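Local atomic coordinates of putative lipoprotein (Bacteroides ovatus, PDB entry 3OQQ), a protein that is of unknown function but is probably an extracellular lipoprotein, built largely of antiparallel beta strands and carrying several bound calcium ions. Residues 19-29 with 105-119. Numbering follows the deposited sequence. Where two conformers were deposited one is given.
Sequences ASTLVNVYSDK and LPEDAVQPTNETDQG. With CA (calcium ion), chain E.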
loop_
_atom_site.group_PDB
_atom_site.type_symbol
_atom_site.label_atom_id
_atom_site.label_comp_id
_atom_site.label_asym_id
_atom_site.label_seq_id
_atom_site.Cartn_x
_atom_site.Cartn_y
_atom_site.Cartn_z
ATOM N N ALA A 19 2.939 -28.550 -1.236
ATOM C CA ALA A 19 3.048 -27.210 -0.633
ATOM C C ALA A 19 2.984 -27.226 0.928
ATOM O O ALA A 19 3.184 -26.182 1.562
ATOM C CB ALA A 19 1.954 -26.307 -1.183
ATOM N N SER A 20 2.759 -28.422 1.535
ATOM C CA SER A 20 2.618 -28.590 2.984
ATOM C C SER A 20 3.906 -28.275 3.781
ATOM O O SER A 20 3.794 -28.015 4.969
ATOM C CB SER A 20 2.125 -29.992 3.325
ATOM O OG SER A 20 3.024 -30.990 2.874
ATOM N N THR A 21 5.105 -28.237 3.144
ATOM C CA THR A 21 6.325 -27.930 3.906
ATOM C C THR A 21 6.575 -26.438 3.998
ATOM O O THR A 21 7.296 -25.982 4.901
ATOM C CB THR A 21 7.557 -28.627 3.318
ATOM O OG1 THR A 21 8.581 -28.584 4.318
ATOM C CG2 THR A 21 8.081 -27.944 2.032
ATOM N N LEU A 22 6.026 -25.679 3.045
ATOM C CA LEU A 22 6.238 -24.236 2.983
ATOM C C LEU A 22 5.640 -23.549 4.211
ATOM O O LEU A 22 4.680 -24.052 4.814
ATOM C CB LEU A 22 5.678 -23.663 1.681
ATOM C CG LEU A 22 6.069 -24.424 0.408
ATOM C CD1 LEU A 22 5.396 -23.829 -0.786
ATOM C CD2 LEU A 22 7.556 -24.413 0.201
ATOM N N VAL A 23 6.273 -22.443 4.631
ATOM C CA VAL A 23 5.879 -21.760 5.858
ATOM C C VAL A 23 5.361 -20.334 5.578
ATOM O O VAL A 23 5.647 -19.742 4.540
ATOM C CB VAL A 23 7.040 -21.759 6.909
ATOM C CG1 VAL A 23 7.443 -23.187 7.297
ATOM C CG2 VAL A 23 8.258 -20.966 6.418
ATOM N N ASN A 24 4.647 -19.780 6.554
ATOM C CA ASN A 24 4.148 -18.416 6.495
ATOM C C ASN A 24 4.726 -17.640 7.658
ATOM O O ASN A 24 4.799 -18.176 8.754
ATOM C CB ASN A 24 2.636 -18.416 6.511
ATOM C CG ASN A 24 2.059 -19.040 5.271
ATOM O OD1 ASN A 24 2.446 -18.726 4.148
ATOM N ND2 ASN A 24 1.158 -19.976 5.448
ATOM N N VAL A 25 5.205 -16.407 7.405
ATOM C CA VAL A 25 5.807 -15.548 8.430
ATOM C C VAL A 25 4.902 -14.331 8.628
ATOM O O VAL A 25 4.509 -13.697 7.643
ATOM C CB VAL A 25 7.262 -15.154 8.075
ATOM C CG1 VAL A 25 7.889 -14.289 9.171
ATOM C CG2 VAL A 25 8.114 -16.402 7.798
ATOM N N TYR A 26 4.552 -14.029 9.893
ATOM C CA TYR A 26 3.646 -12.930 10.280
ATOM C C TYR A 26 4.316 -11.969 11.264
ATOM O O TYR A 26 5.192 -12.389 12.027
ATOM C CB TYR A 26 2.376 -13.512 10.966
ATOM C CG TYR A 26 1.614 -14.523 10.131
ATOM C CD1 TYR A 26 1.981 -15.867 10.118
ATOM C CD2 TYR A 26 0.508 -14.142 9.382
ATOM C CE1 TYR A 26 1.315 -16.788 9.315
ATOM C CE2 TYR A 26 -0.169 -15.056 8.571
ATOM C CZ TYR A 26 0.228 -16.380 8.554
ATOM O OH TYR A 26 -0.463 -17.291 7.791
ATOM N N SER A 27 3.895 -10.698 11.281
ATOM C CA SER A 27 4.432 -9.720 12.246
ATOM C C SER A 27 3.642 -9.787 13.579
ATOM O O SER A 27 4.004 -9.104 14.536
ATOM C CB SER A 27 4.370 -8.312 11.660
ATOM O OG SER A 27 3.028 -7.966 11.360
ATOM N N ASP A 28 2.565 -10.602 13.628
ATOM C CA ASP A 28 1.679 -10.770 14.793
ATOM C C ASP A 28 1.432 -12.239 15.117
ATOM O O ASP A 28 1.333 -13.037 14.188
ATOM C CB ASP A 28 0.289 -10.126 14.504
ATOM C CG ASP A 28 0.250 -8.623 14.290
ATOM O OD1 ASP A 28 0.954 -8.126 13.376
ATOM O OD2 ASP A 28 -0.566 -7.955 14.954
ATOM N N LYS A 29 1.258 -12.573 16.431
ATOM C CA LYS A 29 0.910 -13.910 16.949
ATOM C C LYS A 29 -0.321 -14.447 16.222
ATOM O O LYS A 29 -0.434 -15.648 15.967
ATOM C CB LYS A 29 0.615 -13.841 18.465
ATOM C CG LYS A 29 1.842 -13.830 19.360
ATOM C CD LYS A 29 1.506 -13.353 20.768
ATOM C CE LYS A 29 2.747 -13.170 21.604
ATOM N NZ LYS A 29 2.415 -12.770 22.997
ATOM N N LEU A 105 13.505 -24.872 10.439
ATOM C CA LEU A 105 12.387 -25.792 10.594
ATOM C C LEU A 105 12.523 -26.673 11.848
ATOM O O LEU A 105 13.462 -27.480 11.934
ATOM C CB LEU A 105 12.294 -26.676 9.341
ATOM C CG LEU A 105 11.006 -26.736 8.558
ATOM C CD1 LEU A 105 10.451 -25.350 8.257
ATOM C CD2 LEU A 105 11.222 -27.491 7.282
ATOM N N PRO A 106 11.545 -26.588 12.803
ATOM C CA PRO A 106 11.567 -27.484 13.975
ATOM C C PRO A 106 11.478 -28.945 13.532
ATOM O O PRO A 106 11.055 -29.217 12.409
ATOM C CB PRO A 106 10.318 -27.051 14.760
ATOM C CG PRO A 106 10.072 -25.652 14.318
ATOM C CD PRO A 106 10.365 -25.702 12.855
ATOM N N GLU A 107 11.890 -29.876 14.391
ATOM C CA GLU A 107 11.931 -31.304 14.057
ATOM C C GLU A 107 10.542 -31.946 13.847
ATOM O O GLU A 107 10.466 -33.006 13.227
ATOM C CB GLU A 107 12.704 -32.086 15.133
ATOM C CG GLU A 107 14.218 -31.899 15.085
ATOM C CD GLU A 107 14.951 -32.262 13.803
ATOM O OE1 GLU A 107 14.500 -33.184 13.081
ATOM O OE2 GLU A 107 15.997 -31.631 13.530
ATOM N N ASP A 108 9.469 -31.328 14.366
ATOM C CA ASP A 108 8.110 -31.834 14.194
ATOM C C ASP A 108 7.407 -31.213 12.949
ATOM O O ASP A 108 6.209 -31.406 12.762
ATOM C CB ASP A 108 7.289 -31.571 15.472
ATOM C CG ASP A 108 7.050 -30.112 15.807
ATOM O OD1 ASP A 108 7.702 -29.239 15.195
ATOM O OD2 ASP A 108 6.182 -29.842 16.623
ATOM N N ALA A 109 8.148 -30.476 12.104
ATOM C CA ALA A 109 7.576 -29.843 10.922
ATOM C C ALA A 109 7.478 -30.808 9.755
ATOM O O ALA A 109 8.217 -31.810 9.717
ATOM C CB ALA A 109 8.423 -28.653 10.514
ATOM N N VAL A 110 6.592 -30.485 8.770
ATOM C CA VAL A 110 6.544 -31.244 7.514
ATOM C C VAL A 110 7.890 -30.953 6.816
ATOM O O VAL A 110 8.213 -29.783 6.557
ATOM C CB VAL A 110 5.324 -30.952 6.590
ATOM C CG1 VAL A 110 5.493 -31.673 5.238
ATOM C CG2 VAL A 110 4.022 -31.381 7.261
ATOM N N GLN A 111 8.695 -31.995 6.625
ATOM C CA GLN A 111 10.029 -31.871 6.041
ATOM C C GLN A 111 9.961 -31.679 4.519
ATOM O O GLN A 111 9.176 -32.355 3.847
ATOM C CB GLN A 111 10.905 -33.068 6.416
ATOM C CG GLN A 111 11.212 -33.148 7.924
ATOM C CD GLN A 111 11.905 -31.900 8.456
ATOM O OE1 GLN A 111 12.981 -31.505 7.992
ATOM N NE2 GLN A 111 11.292 -31.239 9.422
ATOM N N PRO A 112 10.770 -30.744 3.960
ATOM C CA PRO A 112 10.683 -30.493 2.522
ATOM C C PRO A 112 11.262 -31.600 1.656
ATOM O O PRO A 112 12.278 -32.221 1.992
ATOM C CB PRO A 112 11.435 -29.172 2.332
ATOM C CG PRO A 112 12.322 -29.049 3.498
ATOM C CD PRO A 112 11.739 -29.841 4.620
ATOM N N THR A 113 10.518 -31.884 0.577
ATOM C CA THR A 113 10.813 -32.766 -0.561
ATOM C C THR A 113 10.115 -32.146 -1.741
ATOM O O THR A 113 9.283 -31.255 -1.545
ATOM C CB THR A 113 10.429 -34.240 -0.373
ATOM O OG1 THR A 113 9.024 -34.359 -0.181
ATOM C CG2 THR A 113 11.227 -34.946 0.722
ATOM N N ASN A 114 10.416 -32.604 -2.963
ATOM C CA ASN A 114 9.750 -32.046 -4.141
ATOM C C ASN A 114 8.234 -32.420 -4.155
ATOM O O ASN A 114 7.466 -31.810 -4.892
ATOM C CB ASN A 114 10.467 -32.458 -5.421
ATOM C CG ASN A 114 11.711 -31.625 -5.687
ATOM O OD1 ASN A 114 11.656 -30.394 -5.770
ATOM N ND2 ASN A 114 12.865 -32.267 -5.851
ATOM N N GLU A 115 7.825 -33.370 -3.289
ATOM C CA GLU A 115 6.449 -33.821 -3.090
ATOM C C GLU A 115 5.659 -32.808 -2.214
ATOM O O GLU A 115 4.440 -32.696 -2.383
ATOM C CB GLU A 115 6.448 -35.234 -2.437
ATOM C CG GLU A 115 5.083 -35.818 -2.067
ATOM C CD GLU A 115 5.049 -37.219 -1.475
ATOM O OE1 GLU A 115 5.858 -37.518 -0.563
ATOM O OE2 GLU A 115 4.159 -37.999 -1.880
ATOM N N THR A 116 6.362 -32.054 -1.311
ATOM C CA THR A 116 5.756 -31.128 -0.341
ATOM C C THR A 116 6.146 -29.625 -0.479
ATOM O O THR A 116 5.626 -28.807 0.292
ATOM C CB THR A 116 6.125 -31.597 1.078
ATOM O OG1 THR A 116 7.533 -31.451 1.279
ATOM C CG2 THR A 116 5.726 -33.036 1.342
ATOM N N ASP A 117 7.014 -29.248 -1.450
ATOM C CA ASP A 117 7.468 -27.849 -1.590
ATOM C C ASP A 117 6.875 -27.116 -2.819
ATOM O O ASP A 117 7.433 -26.105 -3.244
ATOM C CB ASP A 117 9.014 -27.834 -1.678
ATOM C CG ASP A 117 9.609 -28.391 -2.985
ATOM O OD1 ASP A 117 8.834 -28.911 -3.827
ATOM O OD2 ASP A 117 10.843 -28.316 -3.155
ATOM N N GLN A 118 5.817 -27.651 -3.422
ATOM C CA GLN A 118 5.277 -27.073 -4.656
ATOM C C GLN A 118 4.449 -25.803 -4.382
ATOM O O GLN A 118 3.226 -25.868 -4.231
ATOM C CB GLN A 118 4.456 -28.111 -5.435
ATOM C CG GLN A 118 5.276 -29.291 -5.954
ATOM C CD GLN A 118 4.391 -30.430 -6.402
ATOM O OE1 GLN A 118 3.393 -30.241 -7.112
ATOM N NE2 GLN A 118 4.744 -31.646 -6.005
ATOM N N GLY A 119 5.136 -24.667 -4.327
ATOM C CA GLY A 119 4.515 -23.376 -4.073
ATOM C C GLY A 119 5.468 -22.228 -4.311
ATOM O O GLY A 119 6.685 -22.373 -4.143
HETATM CA CA CA E . 10.371 -28.658 -5.737
HETATM O O HOH W 1 7.307 -27.337 7.185
HETATM O O HOH W 2 8.639 -29.696 -6.559
HETATM O O HOH W 3 9.345 -26.251 -6.165
#
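T21 sets its methyl CG2 against P112 CB, 3.6 Å away, with its OG1 near P112 CD, the two side chains meeting at about a right angle. It sits in the type I turn A19–L22, which leads into strand 23-26 and nests in the calcium-binding loop between strands 96-104 and 122-131. With OG1 anti to the backbone N (chi1 -164°), the hydroxyl points at V110 and donates to V110 O at 2.6 Å, approaching from above the carbonyl plane. A water lies within hydrogen-bonding distance of both T21 O and V110 O and may bridge them. T116 O points into the A19–L22 turn and takes a nearly straight bond from T21 N (3.0 Å, 169°) and a weak one from A19 N. A valine in place of T21 would probably leave V110 O without its direct bond to the turn. S20 lies against V110, whose CG1 comes 3.5 Å from S20 OG, while V23 CG1 touches L105 CD1 at the start of the strand. L22 spreads its methyls over D117 and G119, CD2 on D117 and CD1 3.4 Å from G119 CA. D117 faces two ways: its CB backs onto T21 CG2, and its carboxylate grips calcium through both oxygens, beside Q164 and N114, whose OD1 lies 2.2 Å from the ion.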